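Local coordinates for beta-lactamase-like protein (Koribacter versatilis, PDB 6B9V) that probably hydrolyses diphosphate bonds, including those of reactive FAD photoproducts, as a metal-dependent PhnP-family enzyme of the metallo-beta-lactamase superfamily, at residues Ser30-Asp35 against Pro237-Asn242; Arg37-Val42 against Thr55-Arg60; Leu85-Val90 against His118-Ile123; Glu188-Leu193 against Glu220-Lys225. All blocks are in the same frame, centred on the assembly; numbering follows the deposited sequence.

Contact 1 (Ser30-Asp35 against Pro237-Asn242); sequences SSDPHD and PHEETN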
loop_
_atom_site.group_PDB
_atom_site.type_symbol
_atom_site.label_atom_id
_atom_site.label_comp_id
_atom_site.label_asym_id
_atom_site.label_seq_id
_atom_site.Cartn_x
_atom_site.Cartn_y
_atom_site.Cartn_z
ATOM N N SER A 30 -12.392 17.019 5.363
ATOM C CA SER A 30 -13.799 16.762 5.101
ATOM C C SER A 30 -14.282 15.486 5.793
ATOM O O SER A 30 -13.541 14.507 5.905
ATOM C CB SER A 30 -14.043 16.640 3.598
ATOM O OG SER A 30 -15.370 16.209 3.341
ATOM N N SER A 31 -15.539 15.474 6.212
ATOM C CA SER A 31 -16.113 14.245 6.754
ATOM C C SER A 31 -17.057 13.583 5.759
ATOM O O SER A 31 -17.704 12.584 6.073
ATOM C CB SER A 31 -16.833 14.520 8.071
ATOM O OG SER A 31 -15.884 14.653 9.114
ATOM N N ASP A 32 -17.123 14.140 4.554
ATOM C CA ASP A 32 -17.876 13.518 3.468
ATOM C C ASP A 32 -17.121 12.272 3.025
ATOM O O ASP A 32 -15.975 12.364 2.589
ATOM C CB ASP A 32 -18.060 14.515 2.311
ATOM C CG ASP A 32 -18.960 13.987 1.180
ATOM O OD1 ASP A 32 -19.231 12.768 1.099
ATOM O OD2 ASP A 32 -19.384 14.816 0.345
ATOM N N PRO A 33 -17.754 11.095 3.140
ATOM C CA PRO A 33 -17.081 9.849 2.745
ATOM C C PRO A 33 -16.515 9.879 1.319
ATOM O O PRO A 33 -15.477 9.263 1.049
ATOM C CB PRO A 33 -18.195 8.796 2.858
ATOM C CG PRO A 33 -19.140 9.365 3.859
ATOM C CD PRO A 33 -19.102 10.855 3.683
ATOM N N HIS A 34 -17.166 10.600 0.410
ATOM C CA HIS A 34 -16.694 10.609 -0.979
ATOM C C HIS A 34 -15.450 11.488 -1.147
ATOM O O HIS A 34 -14.806 11.456 -2.186
ATOM C CB HIS A 34 -17.806 11.078 -1.931
ATOM C CG HIS A 34 -18.914 10.073 -2.108
ATOM N ND1 HIS A 34 -18.850 8.802 -1.597
ATOM C CD2 HIS A 34 -20.112 10.175 -2.740
ATOM C CE1 HIS A 34 -19.965 8.147 -1.906
ATOM N NE2 HIS A 34 -20.743 8.959 -2.592
ATOM N N ASP A 35 -15.102 12.260 -0.121
ATOM C CA ASP A 35 -13.848 13.009 -0.151
ATOM C C ASP A 35 -12.668 12.149 0.319
ATOM O O ASP A 35 -11.534 12.615 0.332
ATOM C CB ASP A 35 -13.943 14.284 0.705
ATOM C CG ASP A 35 -14.615 15.442 -0.031
ATOM O OD1 ASP A 35 -14.415 15.582 -1.252
ATOM O OD2 ASP A 35 -15.339 16.223 0.620
ATOM N N PRO A 237 -13.387 19.578 -4.050
ATOM C CA PRO A 237 -14.382 19.108 -3.070
ATOM C C PRO A 237 -15.454 18.288 -3.774
ATOM O O PRO A 237 -15.921 18.719 -4.827
ATOM C CB PRO A 237 -14.972 20.408 -2.496
ATOM C CG PRO A 237 -14.033 21.503 -2.923
ATOM C CD PRO A 237 -13.426 21.042 -4.210
ATOM N N HIS A 238 -15.857 17.147 -3.227
ATOM C CA HIS A 238 -16.698 16.244 -4.016
ATOM C C HIS A 238 -18.077 16.840 -4.330
ATOM O O HIS A 238 -18.430 17.046 -5.500
ATOM C CB HIS A 238 -16.862 14.892 -3.312
ATOM C CG HIS A 238 -17.631 13.893 -4.124
ATOM N ND1 HIS A 238 -17.051 13.154 -5.133
ATOM C CD2 HIS A 238 -18.938 13.537 -4.094
ATOM C CE1 HIS A 238 -17.970 12.390 -5.698
ATOM N NE2 HIS A 238 -19.121 12.588 -5.072
ATOM N N GLU A 239 -18.846 17.139 -3.293
ATOM C CA GLU A 239 -20.231 17.519 -3.473
ATOM C C GLU A 239 -20.324 18.905 -4.104
ATOM O O GLU A 239 -21.154 19.142 -4.983
ATOM C CB GLU A 239 -20.981 17.470 -2.138
ATOM C CG GLU A 239 -22.504 17.445 -2.255
ATOM C CD GLU A 239 -23.034 16.200 -2.957
ATOM O OE1 GLU A 239 -22.337 15.160 -2.976
ATOM O OE2 GLU A 239 -24.155 16.265 -3.502
ATOM N N GLU A 240 -19.459 19.815 -3.672
ATOM C CA GLU A 240 -19.531 21.179 -4.169
ATOM C C GLU A 240 -19.209 21.216 -5.662
ATOM O O GLU A 240 -19.821 21.983 -6.403
ATOM C CB GLU A 240 -18.582 22.101 -3.393
ATOM C CG GLU A 240 -18.948 23.560 -3.539
ATOM C CD GLU A 240 -18.161 24.471 -2.616
ATOM O OE1 GLU A 240 -17.481 23.965 -1.687
ATOM O OE2 GLU A 240 -18.239 25.701 -2.820
ATOM N N THR A 241 -18.262 20.379 -6.090
ATOM C CA THR A 241 -17.893 20.291 -7.501
ATOM C C THR A 241 -19.009 19.641 -8.291
ATOM O O THR A 241 -19.350 20.106 -9.370
ATOM C CB THR A 241 -16.589 19.489 -7.724
ATOM O OG1 THR A 241 -15.505 20.118 -7.039
ATOM C CG2 THR A 241 -16.239 19.401 -9.208
ATOM N N ASN A 242 -19.580 18.560 -7.763
ATOM C CA ASN A 242 -20.625 17.857 -8.509
ATOM C C ASN A 242 -21.898 18.680 -8.658
ATOM O O ASN A 242 -22.616 18.552 -9.653
ATOM C CB ASN A 242 -20.949 16.513 -7.860
ATOM C CG ASN A 242 -20.009 15.419 -8.314
ATOM O OD1 ASN A 242 -19.220 15.612 -9.241
ATOM N ND2 ASN A 242 -20.073 14.274 -7.662
HETATM O O HOH W 1 -17.803 16.848 -0.345
#
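The imidazole of H238 carries the CB of H34 on one face: this carbon stands 3.5 Å from the centroid of the H238 ring and 15° off the ring normal, a CH-pi contact. The H34 ring then turns an edge toward the same H238 ring in an offset edge-to-face pair, with centroids 5.0 Å apart and planes at 77°; CD2 of H238 lies in the plane of H34 at that edge. With CG anti to the backbone N (chi1 -176°), the H238 ring reaches back from the helix start to H34, and R37 is the partner of its ND1. D35 OD1 takes the H238 N-H on its syn lone pair, N to OD1 2.9 Å, while S30 OG donates to the anti lone pair of D35 OD2. One water donates to D32 OD2 and D35 OD2 and accepts from E239 N; the helix start would probably favour the charged carboxylates and ease the closeness of D32 and E239. D32 OD1 closes an Asx turn on H34 N, and S30 OG an ST turn on D32 N. Beyond D35 lies the zinc site of three cysteines and one histidine, whose C28 and H234 side chains are each about 8 Å from that of D35.

Contact 2 (Arg37-Val42 against Thr55-Arg60); sequences RLRPSV and TTPDFR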
loop_
_atom_site.group_PDB
_atom_site.type_symbol
_atom_site.label_atom_id
_atom_site.label_comp_id
_atom_site.label_asym_id
_atom_site.label_seq_id
_atom_site.Cartn_x
_atom_site.Cartn_y
_atom_site.Cartn_z
ATOM N N ARG A 37 -10.442 9.188 -0.765
ATOM C CA ARG A 37 -10.149 8.585 -2.058
ATOM C C ARG A 37 -8.846 7.780 -2.045
ATOM O O ARG A 37 -7.776 8.337 -1.813
ATOM C CB ARG A 37 -10.066 9.679 -3.133
ATOM C CG ARG A 37 -11.249 10.662 -3.167
ATOM C CD ARG A 37 -11.100 11.557 -4.429
ATOM N NE ARG A 37 -12.123 12.593 -4.498
ATOM C CZ ARG A 37 -13.338 12.435 -5.024
ATOM N NH1 ARG A 37 -13.721 11.266 -5.520
ATOM N NH2 ARG A 37 -14.183 13.458 -5.047
ATOM N N LEU A 38 -8.938 6.475 -2.302
ATOM C CA LEU A 38 -7.730 5.658 -2.474
ATOM C C LEU A 38 -7.149 5.838 -3.880
ATOM O O LEU A 38 -7.745 6.518 -4.728
ATOM C CB LEU A 38 -8.038 4.180 -2.220
ATOM C CG LEU A 38 -8.677 3.899 -0.860
ATOM C CD1 LEU A 38 -8.939 2.396 -0.668
ATOM C CD2 LEU A 38 -7.780 4.441 0.264
ATOM N N ARG A 39 -5.981 5.265 -4.136
ATOM C CA ARG A 39 -5.316 5.446 -5.399
ATOM C C ARG A 39 -6.105 4.833 -6.589
ATOM O O ARG A 39 -6.919 3.991 -6.375
ATOM C CB ARG A 39 -3.854 4.962 -5.347
ATOM C CG ARG A 39 -2.846 6.012 -4.874
ATOM C CD ARG A 39 -3.150 6.612 -3.533
ATOM N NE ARG A 39 -2.799 5.749 -2.425
ATOM C CZ ARG A 39 -1.623 5.692 -1.848
ATOM N NH1 ARG A 39 -0.623 6.461 -2.238
ATOM N NH2 ARG A 39 -1.422 4.849 -0.900
ATOM N N PRO A 40 -5.820 5.274 -7.817
ATOM C CA PRO A 40 -6.812 5.072 -8.890
ATOM C C PRO A 40 -6.814 3.706 -9.596
ATOM O O PRO A 40 -5.784 3.263 -10.104
ATOM C CB PRO A 40 -6.468 6.202 -9.887
ATOM C CG PRO A 40 -4.990 6.413 -9.733
ATOM C CD PRO A 40 -4.719 6.176 -8.232
ATOM N N SER A 41 -7.991 3.066 -9.638
ATOM C CA SER A 41 -8.141 1.692 -10.163
ATOM C C SER A 41 -9.616 1.337 -10.293
ATOM O O SER A 41 -10.429 1.796 -9.494
ATOM C CB SER A 41 -7.445 0.670 -9.242
ATOM O OG SER A 41 -7.703 -0.667 -9.642
ATOM N N VAL A 42 -9.966 0.529 -11.297
ATOM C CA VAL A 42 -11.327 0.021 -11.416
ATOM C C VAL A 42 -11.256 -1.477 -11.690
ATOM O O VAL A 42 -10.222 -1.979 -12.138
ATOM C CB VAL A 42 -12.151 0.693 -12.559
ATOM C CG1 VAL A 42 -12.311 2.175 -12.307
ATOM C CG2 VAL A 42 -11.512 0.455 -13.930
ATOM N N THR A 55 -2.806 -2.011 -10.342
ATOM C CA THR A 55 -2.700 -2.522 -8.982
ATOM C C THR A 55 -2.070 -1.461 -8.100
ATOM O O THR A 55 -0.844 -1.392 -7.994
ATOM C CB THR A 55 -1.860 -3.814 -8.910
ATOM O OG1 THR A 55 -0.578 -3.589 -9.502
ATOM C CG2 THR A 55 -2.574 -4.968 -9.632
ATOM N N THR A 56 -2.910 -0.637 -7.477
ATOM C CA THR A 56 -2.434 0.513 -6.717
ATOM C C THR A 56 -1.839 0.062 -5.389
ATOM O O THR A 56 -2.080 -1.052 -4.954
ATOM C CB THR A 56 -3.566 1.539 -6.427
ATOM O OG1 THR A 56 -4.337 1.120 -5.283
ATOM C CG2 THR A 56 -4.471 1.736 -7.653
ATOM N N PRO A 57 -1.050 0.929 -4.752
ATOM C CA PRO A 57 -0.572 0.613 -3.403
ATOM C C PRO A 57 -1.705 0.335 -2.417
ATOM O O PRO A 57 -1.435 -0.232 -1.355
ATOM C CB PRO A 57 0.204 1.873 -3.000
ATOM C CG PRO A 57 -0.236 2.964 -4.019
ATOM C CD PRO A 57 -0.467 2.180 -5.267
ATOM N N ASP A 58 -2.940 0.716 -2.745
ATOM C CA ASP A 58 -4.085 0.397 -1.881
ATOM C C ASP A 58 -4.796 -0.898 -2.256
ATOM O O ASP A 58 -5.895 -1.156 -1.780
ATOM C CB ASP A 58 -5.103 1.554 -1.894
ATOM C CG ASP A 58 -4.506 2.846 -1.387
ATOM O OD1 ASP A 58 -3.796 2.806 -0.356
ATOM O OD2 ASP A 58 -4.722 3.909 -2.019
ATOM N N PHE A 59 -4.162 -1.730 -3.073
ATOM C CA PHE A 59 -4.872 -2.895 -3.590
ATOM C C PHE A 59 -5.385 -3.838 -2.497
ATOM O O PHE A 59 -6.509 -4.311 -2.587
ATOM C CB PHE A 59 -4.013 -3.694 -4.572
ATOM C CG PHE A 59 -4.678 -4.976 -5.002
ATOM C CD1 PHE A 59 -5.764 -4.949 -5.868
ATOM C CD2 PHE A 59 -4.270 -6.191 -4.481
ATOM C CE1 PHE A 59 -6.413 -6.116 -6.229
ATOM C CE2 PHE A 59 -4.927 -7.376 -4.838
ATOM C CZ PHE A 59 -5.989 -7.334 -5.713
ATOM N N ARG A 60 -4.593 -4.127 -1.467
ATOM C CA ARG A 60 -5.115 -5.023 -0.418
ATOM C C ARG A 60 -6.448 -4.497 0.158
ATOM O O ARG A 60 -7.449 -5.233 0.217
ATOM C CB ARG A 60 -4.095 -5.213 0.720
ATOM C CG ARG A 60 -4.671 -6.040 1.889
ATOM C CD ARG A 60 -3.588 -6.362 2.926
ATOM N NE ARG A 60 -4.159 -7.014 4.108
ATOM C CZ ARG A 60 -4.725 -6.382 5.128
ATOM N NH1 ARG A 60 -4.795 -5.055 5.144
ATOM N NH2 ARG A 60 -5.232 -7.089 6.136
#
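D58, R39 and T56 have the most surface buried between R37-V42 and T55-R60, and the first two form a salt bridge. R39 approaches side-on: its NE donates to D58 OD2 at 2.7 Å and its NH2 to D58 OD1 at 3.2 Å. The guanidinium and carboxylate planes are 44° apart, so both oxygens lie near the guanidinium plane while both donors stand out of the carboxylate plane. OD2 of D58 has a second donor in the backbone N of R39, 2.8 Å away, nearly straight at 171° and on the anti lone pair. Bends at chi2 and chi3 fold the arginine back so that backbone N and NE converge on that one oxygen. P57 CG covers one guanidinium face, 3.8 Å from R39 CZ, and L38 CB packs against D58 OD2. The other end of the contact is made by T56, whose methyl CG2 lies 3.2 Å from the carbonyl O of P40 and 3.5 Å from S41 CB; its OG1 accepts from D58 N in an ST turn. R39 NH1 is also salt-bridged to D89 of the second subunit. The P40 side chain lies beside a bound manganese ion. The contact thus joins the approach to strand 41-46 with the type I turn T56-F59 that leads into helix 59-66, whose E61, Q62 and R65 flank L38.

Contact 3 (Leu85-Val90 against His118-Ile123); sequences LGLDDV and HVFKYI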
loop_
_atom_site.group_PDB
_atom_site.type_symbol
_atom_site.label_atom_id
_atom_site.label_comp_id
_atom_site.label_asym_id
_atom_site.label_seq_id
_atom_site.Cartn_x
_atom_site.Cartn_y
_atom_site.Cartn_z
ATOM N N LEU A 85 2.338 -0.365 -7.414
ATOM C CA LEU A 85 2.963 -0.886 -6.171
ATOM C C LEU A 85 2.161 -1.987 -5.449
ATOM O O LEU A 85 2.730 -2.737 -4.636
ATOM C CB LEU A 85 3.245 0.256 -5.187
ATOM C CG LEU A 85 4.513 1.049 -5.513
ATOM C CD1 LEU A 85 4.774 2.156 -4.497
ATOM C CD2 LEU A 85 5.749 0.145 -5.674
ATOM N N GLY A 86 0.871 -2.124 -5.754
ATOM C CA GLY A 86 0.037 -3.147 -5.116
ATOM C C GLY A 86 0.188 -4.580 -5.632
ATOM O O GLY A 86 -0.461 -5.549 -5.139
ATOM N N LEU A 87 1.056 -4.735 -6.629
ATOM C CA LEU A 87 1.217 -6.056 -7.238
ATOM C C LEU A 87 1.722 -7.042 -6.177
ATOM O O LEU A 87 1.354 -8.219 -6.183
ATOM C CB LEU A 87 2.169 -6.007 -8.440
ATOM C CG LEU A 87 2.402 -7.360 -9.123
ATOM C CD1 LEU A 87 1.085 -7.912 -9.666
ATOM C CD2 LEU A 87 3.442 -7.247 -10.247
ATOM N N ASP A 88 2.545 -6.548 -5.257
ATOM C CA ASP A 88 3.016 -7.371 -4.143
ATOM C C ASP A 88 1.823 -8.010 -3.421
ATOM O O ASP A 88 1.848 -9.199 -3.055
ATOM C CB ASP A 88 3.851 -6.518 -3.171
ATOM C CG ASP A 88 4.172 -7.247 -1.884
ATOM O OD1 ASP A 88 4.941 -8.225 -1.948
ATOM O OD2 ASP A 88 3.663 -6.837 -0.815
ATOM N N ASP A 89 0.761 -7.233 -3.255
ATOM C CA ASP A 89 -0.401 -7.687 -2.497
ATOM C C ASP A 89 -1.342 -8.532 -3.330
ATOM O O ASP A 89 -2.289 -9.100 -2.795
ATOM C CB ASP A 89 -1.138 -6.491 -1.893
ATOM C CG ASP A 89 -0.530 -6.076 -0.558
ATOM O OD1 ASP A 89 -0.158 -6.988 0.216
ATOM O OD2 ASP A 89 -0.411 -4.873 -0.282
ATOM N N VAL A 90 -1.080 -8.634 -4.631
ATOM C CA VAL A 90 -1.789 -9.651 -5.431
ATOM C C VAL A 90 -1.368 -11.130 -5.114
ATOM O O VAL A 90 -2.123 -12.073 -5.351
ATOM C CB VAL A 90 -1.605 -9.362 -6.953
ATOM C CG1 VAL A 90 -2.206 -10.463 -7.821
ATOM C CG2 VAL A 90 -2.236 -8.016 -7.306
ATOM N N HIS A 118 11.483 -4.783 -13.412
ATOM C CA HIS A 118 12.585 -4.210 -12.643
ATOM C C HIS A 118 12.233 -4.089 -11.154
ATOM O O HIS A 118 12.938 -4.619 -10.285
ATOM C CB HIS A 118 12.971 -2.842 -13.217
ATOM C CG HIS A 118 13.994 -2.115 -12.405
ATOM N ND1 HIS A 118 15.345 -2.350 -12.527
ATOM C CD2 HIS A 118 13.861 -1.160 -11.454
ATOM C CE1 HIS A 118 16.004 -1.566 -11.692
ATOM N NE2 HIS A 118 15.126 -0.834 -11.029
ATOM N N VAL A 119 11.129 -3.406 -10.868
ATOM C CA VAL A 119 10.694 -3.155 -9.502
ATOM C C VAL A 119 10.368 -4.452 -8.771
ATOM O O VAL A 119 10.717 -4.615 -7.604
ATOM C CB VAL A 119 9.460 -2.233 -9.459
ATOM C CG1 VAL A 119 8.877 -2.163 -8.050
ATOM C CG2 VAL A 119 9.815 -0.834 -9.955
ATOM N N PHE A 120 9.698 -5.371 -9.456
ATOM C CA PHE A 120 9.261 -6.607 -8.820
ATOM C C PHE A 120 10.068 -7.778 -9.339
ATOM O O PHE A 120 9.530 -8.857 -9.580
ATOM C CB PHE A 120 7.767 -6.841 -9.041
ATOM C CG PHE A 120 6.894 -5.868 -8.296
ATOM C CD1 PHE A 120 6.765 -5.957 -6.913
ATOM C CD2 PHE A 120 6.226 -4.858 -8.967
ATOM C CE1 PHE A 120 5.975 -5.061 -6.215
ATOM C CE2 PHE A 120 5.432 -3.957 -8.275
ATOM C CZ PHE A 120 5.303 -4.060 -6.898
ATOM N N LYS A 121 11.368 -7.552 -9.491
ATOM C CA LYS A 121 12.292 -8.598 -9.918
ATOM C C LYS A 121 12.232 -9.844 -9.021
ATOM O O LYS A 121 12.485 -10.958 -9.484
ATOM C CB LYS A 121 13.716 -8.046 -9.959
ATOM C CG LYS A 121 14.661 -8.852 -10.820
ATOM C CD LYS A 121 16.095 -8.410 -10.604
ATOM C CE LYS A 121 17.048 -9.177 -11.506
ATOM N NZ LYS A 121 18.470 -8.808 -11.239
ATOM N N TYR A 122 11.889 -9.657 -7.746
ATOM C CA TYR A 122 11.779 -10.777 -6.808
ATOM C C TYR A 122 10.523 -11.616 -7.056
ATOM O O TYR A 122 10.429 -12.746 -6.585
ATOM C CB TYR A 122 11.797 -10.277 -5.354
ATOM C CG TYR A 122 10.588 -9.458 -4.949
ATOM C CD1 TYR A 122 9.485 -10.056 -4.353
ATOM C CD2 TYR A 122 10.554 -8.085 -5.161
ATOM C CE1 TYR A 122 8.373 -9.301 -3.984
ATOM C CE2 TYR A 122 9.454 -7.327 -4.797
ATOM C CZ TYR A 122 8.370 -7.938 -4.211
ATOM O OH TYR A 122 7.285 -7.178 -3.849
ATOM N N ILE A 123 9.559 -11.065 -7.790
ATOM C CA ILE A 123 8.346 -11.807 -8.126
ATOM C C ILE A 123 8.561 -12.647 -9.382
ATOM O O ILE A 123 8.109 -13.789 -9.468
ATOM C CB ILE A 123 7.137 -10.869 -8.342
ATOM C CG1 ILE A 123 6.699 -10.247 -7.017
ATOM C CG2 ILE A 123 5.960 -11.618 -8.974
ATOM C CD1 ILE A 123 5.419 -9.433 -7.115
#
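F120, where the chain leaves the helical geometry of helix 110-119, turns one face of its ring to L87, whose CB lies 4.2 Å from the centroid of the F120 ring and 23° off the normal; V119 CG1, from the residue before, covers the opposite face. L87 CD2 follows the same ring to 3.9 Å from F120 CD2. At the ring edge, F120 CZ meets the carbonyl O of L85 at 3.7 Å, and F120 CE1 lies 4.0 Å from D88 CB. The L87 chain, with CG anti to its backbone N (chi1 179°), puts one methyl, CD2, alongside the ring. L85-V90 begins two residues after H83, the last metal ligand of the HxHxDH sequence (H78, H80, D82 and H83) characteristic of the metallo-beta-lactamase fold, and L85 is about 7 Å from D82 between side chains. Y122, beyond K121, has its CG between backbone N and carbonyl carbon (chi1 67°), which swings the ring toward D88; its OH is 3.2 Å from D88 OD1, a hydrogen bond that is doubtful because the placing of OD1 is less sure. That carboxylate is salt-bridged to R91, and Y122 also packs on A81 of the second subunit. I123 closes the segment with CD1 at 4.2 Å from L87 CG, and V119 meets I123 of the other subunit.

Contact 4 (Glu188-Leu193 against Glu220-Lys225); sequences EMLRGL and EKLKAK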
loop_
_atom_site.group_PDB
_atom_site.type_symbol
_atom_site.label_atom_id
_atom_site.label_comp_id
_atom_site.label_asym_id
_atom_site.label_seq_id
_atom_site.Cartn_x
_atom_site.Cartn_y
_atom_site.Cartn_z
ATOM N N GLU A 188 -11.475 9.652 -31.776
ATOM C CA GLU A 188 -12.402 8.987 -32.693
ATOM C C GLU A 188 -12.807 7.592 -32.231
ATOM O O GLU A 188 -13.807 7.056 -32.701
ATOM C CB GLU A 188 -11.797 8.913 -34.094
ATOM C CG GLU A 188 -11.828 10.257 -34.809
ATOM C CD GLU A 188 -13.195 10.932 -34.716
ATOM O OE1 GLU A 188 -14.210 10.275 -35.039
ATOM O OE2 GLU A 188 -13.259 12.116 -34.311
ATOM N N MET A 189 -12.035 7.020 -31.308
ATOM C CA MET A 189 -12.294 5.680 -30.771
ATOM C C MET A 189 -13.262 5.714 -29.593
ATOM O O MET A 189 -13.684 4.669 -29.092
ATOM C CB MET A 189 -10.983 5.015 -30.308
ATOM C CG MET A 189 -9.911 4.851 -31.394
ATOM S SD MET A 189 -8.361 4.251 -30.677
ATOM C CE MET A 189 -8.806 2.566 -30.293
ATOM N N LEU A 190 -13.588 6.915 -29.126
ATOM C CA LEU A 190 -14.256 7.064 -27.840
ATOM C C LEU A 190 -15.679 7.600 -27.948
ATOM O O LEU A 190 -16.226 8.101 -26.976
ATOM C CB LEU A 190 -13.430 7.987 -26.941
ATOM C CG LEU A 190 -12.088 7.416 -26.477
ATOM C CD1 LEU A 190 -11.309 8.495 -25.725
ATOM C CD2 LEU A 190 -12.302 6.193 -25.591
ATOM N N ARG A 191 -16.284 7.487 -29.128
ATOM C CA ARG A 191 -17.626 8.021 -29.320
ATOM C C ARG A 191 -18.699 6.971 -29.050
ATOM O O ARG A 191 -18.461 5.772 -29.180
ATOM C CB ARG A 191 -17.787 8.577 -30.737
ATOM C CG ARG A 191 -16.835 9.709 -31.039
ATOM C CD ARG A 191 -17.260 10.478 -32.281
ATOM N NE ARG A 191 -16.267 11.484 -32.654
ATOM C CZ ARG A 191 -16.162 12.682 -32.085
ATOM N NH1 ARG A 191 -16.988 13.030 -31.105
ATOM N NH2 ARG A 191 -15.230 13.533 -32.493
ATOM N N GLY A 192 -19.882 7.442 -28.676
ATOM C CA GLY A 192 -21.021 6.568 -28.478
ATOM C C GLY A 192 -20.907 5.654 -27.271
ATOM O O GLY A 192 -21.449 4.556 -27.286
ATOM N N LEU A 193 -20.212 6.105 -26.228
ATOM C CA LEU A 193 -20.112 5.353 -24.966
ATOM C C LEU A 193 -21.322 5.568 -24.052
ATOM O O LEU A 193 -21.937 6.632 -24.076
ATOM C CB LEU A 193 -18.844 5.761 -24.212
ATOM C CG LEU A 193 -17.529 5.437 -24.918
ATOM C CD1 LEU A 193 -16.379 6.209 -24.281
ATOM C CD2 LEU A 193 -17.287 3.917 -24.890
ATOM N N GLU A 220 -17.657 17.011 -23.340
ATOM C CA GLU A 220 -18.711 17.572 -24.173
ATOM C C GLU A 220 -18.451 17.317 -25.659
ATOM O O GLU A 220 -19.375 17.362 -26.475
ATOM C CB GLU A 220 -18.874 19.059 -23.872
ATOM C CG GLU A 220 -19.514 19.275 -22.496
ATOM C CD GLU A 220 -19.686 20.734 -22.113
ATOM O OE1 GLU A 220 -20.484 21.009 -21.187
ATOM O OE2 GLU A 220 -19.021 21.599 -22.722
ATOM N N LYS A 221 -17.204 17.029 -26.013
ATOM C CA LYS A 221 -16.927 16.592 -27.374
ATOM C C LYS A 221 -17.280 15.118 -27.586
ATOM O O LYS A 221 -17.760 14.737 -28.660
ATOM C CB LYS A 221 -15.459 16.828 -27.739
ATOM C CG LYS A 221 -15.103 18.285 -28.017
ATOM C CD LYS A 221 -13.594 18.433 -28.199
ATOM C CE LYS A 221 -13.202 19.851 -28.602
ATOM N NZ LYS A 221 -13.645 20.859 -27.597
ATOM N N LEU A 222 -17.023 14.283 -26.585
ATOM C CA LEU A 222 -17.226 12.842 -26.766
ATOM C C LEU A 222 -18.664 12.383 -26.473
ATOM O O LEU A 222 -19.083 11.325 -26.947
ATOM C CB LEU A 222 -16.240 12.060 -25.909
ATOM C CG LEU A 222 -14.761 12.220 -26.282
ATOM C CD1 LEU A 222 -13.887 11.478 -25.280
ATOM C CD2 LEU A 222 -14.519 11.705 -27.700
ATOM N N LYS A 223 -19.400 13.170 -25.695
ATOM C CA LYS A 223 -20.837 12.943 -25.486
ATOM C C LYS A 223 -21.211 11.535 -25.019
ATOM O O LYS A 223 -22.169 10.953 -25.520
ATOM C CB LYS A 223 -21.601 13.258 -26.779
ATOM C CG LYS A 223 -21.433 14.680 -27.241
ATOM C CD LYS A 223 -22.189 14.944 -28.547
ATOM C CE LYS A 223 -22.425 16.433 -28.729
ATOM N NZ LYS A 223 -21.159 17.194 -28.586
ATOM N N ALA A 224 -20.458 10.984 -24.069
ATOM C CA ALA A 224 -20.856 9.734 -23.429
ATOM C C ALA A 224 -22.150 9.982 -22.679
ATOM O O ALA A 224 -22.427 11.125 -22.310
ATOM C CB ALA A 224 -19.773 9.220 -22.467
ATOM N N LYS A 225 -22.945 8.928 -22.464
ATOM C CA LYS A 225 -24.195 9.072 -21.714
ATOM C C LYS A 225 -23.900 9.620 -20.315
ATOM O O LYS A 225 -24.535 10.573 -19.860
ATOM C CB LYS A 225 -24.933 7.736 -21.605
ATOM C CG LYS A 225 -25.861 7.414 -22.748
ATOM C CD LYS A 225 -26.752 6.232 -22.372
ATOM C CE LYS A 225 -27.367 6.438 -20.991
ATOM N NZ LYS A 225 -28.180 5.275 -20.544
HETATM O O HOH W 2 -18.754 8.588 -25.921
HETATM O O HOH W 3 -20.917 10.067 -28.571
HETATM O O HOH W 4 -23.305 7.908 -25.918
#
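Apolar contact is made mainly by L222, the residue with the most surface buried here: its two methyls, CD1 and CD2, both stand 3.9 Å from L190 CB, while L190 CD1 lies against L222 CD1. Further along, L193 CB meets A224 CB at 4.0 Å, and L196 of strand 195-199 touches both L222 and A224. The direct backbone bond runs from K225 N to L193 O, 3.0 Å long with an angle of 160° at the hydrogen; A224 CA adds a CH...O contact to the same oxygen at 3.3 Å. Water fills out the polar part. One water donates to L190 O and L222 O and accepts from L193 N, a second links G192 N to L222 O, and a third donates to L193 O and K223 O. Among charged groups, R191 runs extended to the helix end, where NH1 gives a weak hydrogen bond to K221 O, 3.1 Å away near the guanidinium plane. NH2 of R191 is salt-bridged to E188 OE2 at 3.0 Å, which helps to hold the turn of the guanidinium group. Carbonyls left at the C-terminal end of helix 212-222 are therefore met by an arginine and by waters, with leucines packed beneath, joining that helix end to the loop before strand 195-199.

In the fold
Contacts 1 and 2 are joined by the bond between H238 ND1 and R37 NH2, although their centres are about 19 Å apart, so the zinc-side helix start is tied to the chain leading into strand 41-46. Contacts 2 and 3 also meet, T55 O lying 2.9 Å from G86 N with F59 packed on V90, and both reach the second subunit. The manganese centre is closest to contact 2, whose P40 side chain is about 4 Å from a manganese ion; in contact 3 the side chain of L85 is about 11 Å from a bound manganese ion. Contact 4 stands apart, its nearest atoms about 12 Å from contact 1 and 24 Å from contact 3.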